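Local coordinates for protein malonate decarboxylase subunit alpha (PDB 6MPR) that probably serves as the transferase subunit of malonate decarboxylase, exchanging the acetyl group on the acyl-carrier protein for a malonyl group before decarboxylation, at residues E259-Q264 against Y483-S488; K427-Q432 against D471-L476. One frame throughout, in Å; residues are numbered along the deposited sequence.

Contact 1. Residues E259-Q264 against Y483-S488; sequences EKHNVQ and YLYKAS
K260 lays the far end of its chain over one face of the Y483 ring, with CE 4.2 Å from the ring centroid and 24° off the normal, a CH-pi contact. CD meets the phenol end of the same ring, 3.5 Å from Y483 OH. The chain runs extended as far as CE and turns only at chi4 (73°). Its NZ remains over the ring but too far for more than a weak cation-pi attraction, and lies 4.5 Å from K486 NZ, a like charge. Beside this pair, H261 points an edge carbon at the second tyrosine: CE1 lies 3.3 Å from Y485 OH, which sits close to the imidazole plane. The two rings are steeply inclined, at 77°. One face of the imidazole is covered by the neighbouring lysine, K260 CG standing 3.9 Å above its plane.

Hydrogen bonds beyond the pair fix these groups: H261 ND1 binds D410 OD2, and Y483 OH binds the carbonyl of G256, one turn before K260. Just after H261 the helix stops in a Schellman motif, N262 having positive phi. The contact thus joins the C-terminal end of helix 244-261 to the 3-10 turn between strand 480-482 and helix 490-499; H261 and V263 also touch L429 of strand 429-433, while L484 packs on R493 and I497 of helix 490-499.

Contact 2. Residues K427-Q432 against D471-L476; sequences KKLVVQ and DVTHLL
V430 and T473 meet through both backbone and side chain: V430 N donates to T473 OG1 at 2.9 Å, and V430 O accepts from two successive amides, T473 N at 2.9 Å, in the carbonyl plane, and H474 N at 3.3 Å, tilted from it. Packing is tight here too, V430 CB pressing to 3.1 Å from D471 O. With chi1 at 59°, T473 OG1 sits between its own backbone N and carbonyl carbon, where it reaches V430 N and also shares a hydrogen bond of 2.8 Å with H474 ND1. That second bond lies in the imidazole plane and restrains the rotation of the ring, against which L429 rests its CD2, 3.7 Å from H474 CE1. From here onward the strands pair regularly. Q432 N bonds to H474 O at 3.0 Å and L476 N to Q432 O at 2.8 Å, the latter almost straight at 177°.

These are neighbouring parallel strands, 429-433 and 474-477, of a mixed sheet; the connection between them carries helix 450-458, a beta-alpha-beta crossover. V431 and H474 share one face, where both touch I257 of helix 244-261, and Q432 and L475 share the other.

Toward the start of both segments direct pairing gives way, and a water bridges K428 O and D471 O, donating to both. Here the D471 carboxylate turns to the dimer interface and forms salt bridges with R399 and R425 of the second subunit.

The centres of contacts 1 and 2 lie about 8 Å apart, and H474 of contact 2 joins them, meeting the rings of H261, Y483 and Y485. The imidazoles of H261 and H474 pack with their NE2 atoms 2.9 Å apart, while Y483 CD1 comes to 3.3 Å from H474 CD2. A backbone bond adds to this: Y485 N probably hydrogen-bonds to T473 O at 3.0 Å, so the turn in 483-488 folds back on the entry to strand 474-477. Along the chain, 427-432 and 471-476 are nested inside the loop that contact 1 closes. Contact 2 lies in the sheet, contact 1 at the helix end beside it.

Contact 1. Residues E259-Q264 against Y483-S488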
# COMPACT_ATOMS: atom_id res chain seq x y z
N GLU A 259 18.91 19.24 -0.03
CA GLU A 259 18.79 20.69 0.08
C GLU A 259 18.11 21.27 -1.16
O GLU A 259 17.21 22.11 -1.04
CB GLU A 259 20.16 21.32 0.28
CG GLU A 259 20.08 22.81 0.57
CD GLU A 259 21.44 23.47 0.75
OE1 GLU A 259 22.48 22.80 0.59
OE2 GLU A 259 21.45 24.68 1.05
N LYS A 260 18.53 20.83 -2.34
CA LYS A 260 18.05 21.42 -3.59
C LYS A 260 16.53 21.35 -3.70
O LYS A 260 15.88 22.30 -4.13
CB LYS A 260 18.69 20.71 -4.79
CG LYS A 260 18.21 21.24 -6.15
CD LYS A 260 18.89 20.51 -7.31
CE LYS A 260 18.33 20.98 -8.65
NZ LYS A 260 18.79 22.35 -9.00
N HIS A 261 15.96 20.21 -3.31
CA HIS A 261 14.53 19.97 -3.48
C HIS A 261 13.75 20.04 -2.17
O HIS A 261 12.55 19.74 -2.18
CB HIS A 261 14.31 18.61 -4.13
CG HIS A 261 15.02 18.45 -5.43
ND1 HIS A 261 14.66 19.15 -6.56
CD2 HIS A 261 16.08 17.68 -5.78
CE1 HIS A 261 15.47 18.82 -7.56
NE2 HIS A 261 16.34 17.93 -7.11
N ASN A 262 14.40 20.40 -1.07
CA ASN A 262 13.73 20.58 0.23
C ASN A 262 13.07 19.28 0.71
O ASN A 262 11.90 19.25 1.08
CB ASN A 262 12.72 21.72 0.15
CG ASN A 262 12.30 22.24 1.52
OD1 ASN A 262 13.11 22.31 2.45
ND2 ASN A 262 11.02 22.60 1.65
N VAL A 263 13.85 18.20 0.70
CA VAL A 263 13.35 16.87 1.08
C VAL A 263 13.13 16.84 2.59
O VAL A 263 14.07 16.99 3.37
CB VAL A 263 14.34 15.79 0.64
CG1 VAL A 263 13.90 14.40 1.13
CG2 VAL A 263 14.51 15.81 -0.89
N GLN A 264 11.87 16.64 2.99
CA GLN A 264 11.48 16.55 4.40
C GLN A 264 11.38 15.13 4.91
O GLN A 264 11.54 14.90 6.12
CB GLN A 264 10.11 17.21 4.63
CG GLN A 264 9.97 18.62 4.13
CD GLN A 264 10.96 19.53 4.79
OE1 GLN A 264 10.95 19.69 6.01
NE2 GLN A 264 11.86 20.12 3.99
N TYR A 483 20.64 14.88 -13.22
CA TYR A 483 19.25 15.19 -12.86
C TYR A 483 18.31 14.67 -13.95
O TYR A 483 17.72 15.42 -14.72
CB TYR A 483 19.07 16.69 -12.63
CG TYR A 483 19.79 17.23 -11.42
CD1 TYR A 483 19.35 16.94 -10.13
CD2 TYR A 483 20.91 18.04 -11.57
CE1 TYR A 483 20.01 17.44 -9.02
CE2 TYR A 483 21.58 18.55 -10.46
CZ TYR A 483 21.12 18.23 -9.19
OH TYR A 483 21.79 18.74 -8.09
N LEU A 484 18.15 13.34 -13.95
CA LEU A 484 17.43 12.65 -15.02
C LEU A 484 15.98 13.11 -15.13
O LEU A 484 15.40 13.05 -16.22
CB LEU A 484 17.49 11.14 -14.81
CG LEU A 484 18.85 10.44 -14.82
CD1 LEU A 484 18.65 8.92 -14.62
CD2 LEU A 484 19.65 10.73 -16.10
N TYR A 485 15.37 13.56 -14.03
CA TYR A 485 13.98 14.02 -14.10
C TYR A 485 13.81 15.17 -15.08
O TYR A 485 12.68 15.42 -15.53
CB TYR A 485 13.46 14.43 -12.73
CG TYR A 485 13.91 15.78 -12.21
CD1 TYR A 485 15.09 15.91 -11.46
CD2 TYR A 485 13.15 16.92 -12.42
CE1 TYR A 485 15.49 17.13 -10.98
CE2 TYR A 485 13.55 18.16 -11.94
CZ TYR A 485 14.72 18.25 -11.22
OH TYR A 485 15.13 19.47 -10.75
N LYS A 486 14.89 15.87 -15.41
CA LYS A 486 14.84 17.01 -16.31
C LYS A 486 15.26 16.68 -17.73
O LYS A 486 15.18 17.55 -18.59
CB LYS A 486 15.73 18.14 -15.77
CG LYS A 486 15.01 19.14 -14.90
CD LYS A 486 15.96 20.20 -14.38
CE LYS A 486 17.17 19.58 -13.70
NZ LYS A 486 18.05 20.62 -13.09
N ALA A 487 15.71 15.45 -17.99
CA ALA A 487 16.11 15.09 -19.35
C ALA A 487 14.95 15.33 -20.32
O ALA A 487 13.81 14.95 -20.05
CB ALA A 487 16.55 13.62 -19.40
N SER A 488 15.25 16.01 -21.43
CA SER A 488 14.22 16.37 -22.41
C SER A 488 13.93 15.26 -23.41
O SER A 488 12.87 15.28 -24.04
CB SER A 488 14.65 17.63 -23.17
OG SER A 488 15.89 17.44 -23.82

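Contact 2. Residues K427-Q432 against D471-L476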
# COMPACT_ATOMS: atom_id res chain seq x y z
N LYS A 427 6.19 14.28 -8.89
CA LYS A 427 6.78 12.94 -8.94
C LYS A 427 7.58 12.70 -7.66
O LYS A 427 8.20 13.62 -7.11
CB LYS A 427 7.72 12.77 -10.14
CG LYS A 427 7.15 13.18 -11.50
CD LYS A 427 8.17 12.89 -12.60
CE LYS A 427 7.59 13.06 -14.00
NZ LYS A 427 7.46 14.49 -14.41
N LYS A 428 7.57 11.46 -7.19
CA LYS A 428 8.42 11.16 -6.05
C LYS A 428 9.87 11.09 -6.51
O LYS A 428 10.17 10.64 -7.63
CB LYS A 428 8.01 9.85 -5.40
CG LYS A 428 8.77 9.44 -4.14
CD LYS A 428 8.53 7.94 -3.97
CE LYS A 428 9.34 7.35 -2.87
NZ LYS A 428 8.88 5.94 -2.66
N LEU A 429 10.80 11.52 -5.64
CA LEU A 429 12.22 11.43 -5.96
C LEU A 429 12.71 10.01 -5.71
O LEU A 429 12.47 9.43 -4.65
CB LEU A 429 13.04 12.41 -5.13
CG LEU A 429 12.89 13.90 -5.48
CD1 LEU A 429 11.49 14.44 -5.14
CD2 LEU A 429 13.98 14.72 -4.78
N VAL A 430 13.37 9.45 -6.71
CA VAL A 430 13.92 8.10 -6.66
C VAL A 430 15.37 8.22 -7.11
O VAL A 430 15.63 8.56 -8.27
CB VAL A 430 13.13 7.14 -7.56
CG1 VAL A 430 13.83 5.81 -7.71
CG2 VAL A 430 11.74 6.94 -6.98
N VAL A 431 16.30 8.02 -6.18
CA VAL A 431 17.72 8.26 -6.40
C VAL A 431 18.45 6.92 -6.45
O VAL A 431 18.36 6.12 -5.51
CB VAL A 431 18.32 9.14 -5.30
CG1 VAL A 431 19.79 9.49 -5.63
CG2 VAL A 431 17.47 10.39 -5.09
N GLN A 432 19.19 6.70 -7.52
CA GLN A 432 20.17 5.60 -7.57
C GLN A 432 21.54 6.17 -7.24
O GLN A 432 22.11 6.94 -8.03
CB GLN A 432 20.18 4.93 -8.94
CG GLN A 432 19.12 3.88 -9.11
CD GLN A 432 19.44 2.59 -8.36
OE1 GLN A 432 18.65 1.66 -8.35
NE2 GLN A 432 20.60 2.54 -7.71
N ASP A 471 11.63 5.58 -13.76
CA ASP A 471 11.30 5.95 -12.38
C ASP A 471 12.44 6.66 -11.66
O ASP A 471 12.23 7.18 -10.56
CB ASP A 471 10.90 4.71 -11.58
CG ASP A 471 9.48 4.30 -11.85
OD1 ASP A 471 8.60 5.19 -11.81
OD2 ASP A 471 9.24 3.12 -12.14
N VAL A 472 13.63 6.70 -12.25
CA VAL A 472 14.77 7.33 -11.61
C VAL A 472 14.72 8.83 -11.89
O VAL A 472 14.72 9.25 -13.05
CB VAL A 472 16.09 6.73 -12.11
CG1 VAL A 472 17.29 7.46 -11.45
CG2 VAL A 472 16.13 5.22 -11.87
N THR A 473 14.67 9.63 -10.83
CA THR A 473 14.77 11.08 -10.98
C THR A 473 16.20 11.58 -10.85
O THR A 473 16.55 12.62 -11.45
CB THR A 473 13.88 11.80 -9.95
OG1 THR A 473 14.28 11.43 -8.62
CG2 THR A 473 12.42 11.44 -10.16
N HIS A 474 17.06 10.87 -10.12
CA HIS A 474 18.43 11.31 -9.85
C HIS A 474 19.37 10.12 -9.92
O HIS A 474 19.14 9.12 -9.23
CB HIS A 474 18.56 11.94 -8.46
CG HIS A 474 17.76 13.20 -8.28
ND1 HIS A 474 16.39 13.19 -8.11
CD2 HIS A 474 18.14 14.50 -8.23
CE1 HIS A 474 15.96 14.43 -7.95
NE2 HIS A 474 17.01 15.25 -8.02
N LEU A 475 20.46 10.24 -10.69
CA LEU A 475 21.57 9.29 -10.67
C LEU A 475 22.77 9.94 -10.01
O LEU A 475 23.27 10.96 -10.50
CB LEU A 475 21.94 8.83 -12.09
CG LEU A 475 23.10 7.85 -12.22
CD1 LEU A 475 22.81 6.54 -11.45
CD2 LEU A 475 23.36 7.55 -13.67
N LEU A 476 23.26 9.35 -8.92
CA LEU A 476 24.35 9.92 -8.13
C LEU A 476 25.50 8.91 -8.07
O LEU A 476 25.32 7.81 -7.55
CB LEU A 476 23.86 10.26 -6.72
CG LEU A 476 24.91 10.52 -5.66
CD1 LEU A 476 25.81 11.66 -6.09
CD2 LEU A 476 24.22 10.82 -4.33
O HOH W 1 10.00 8.90 -9.94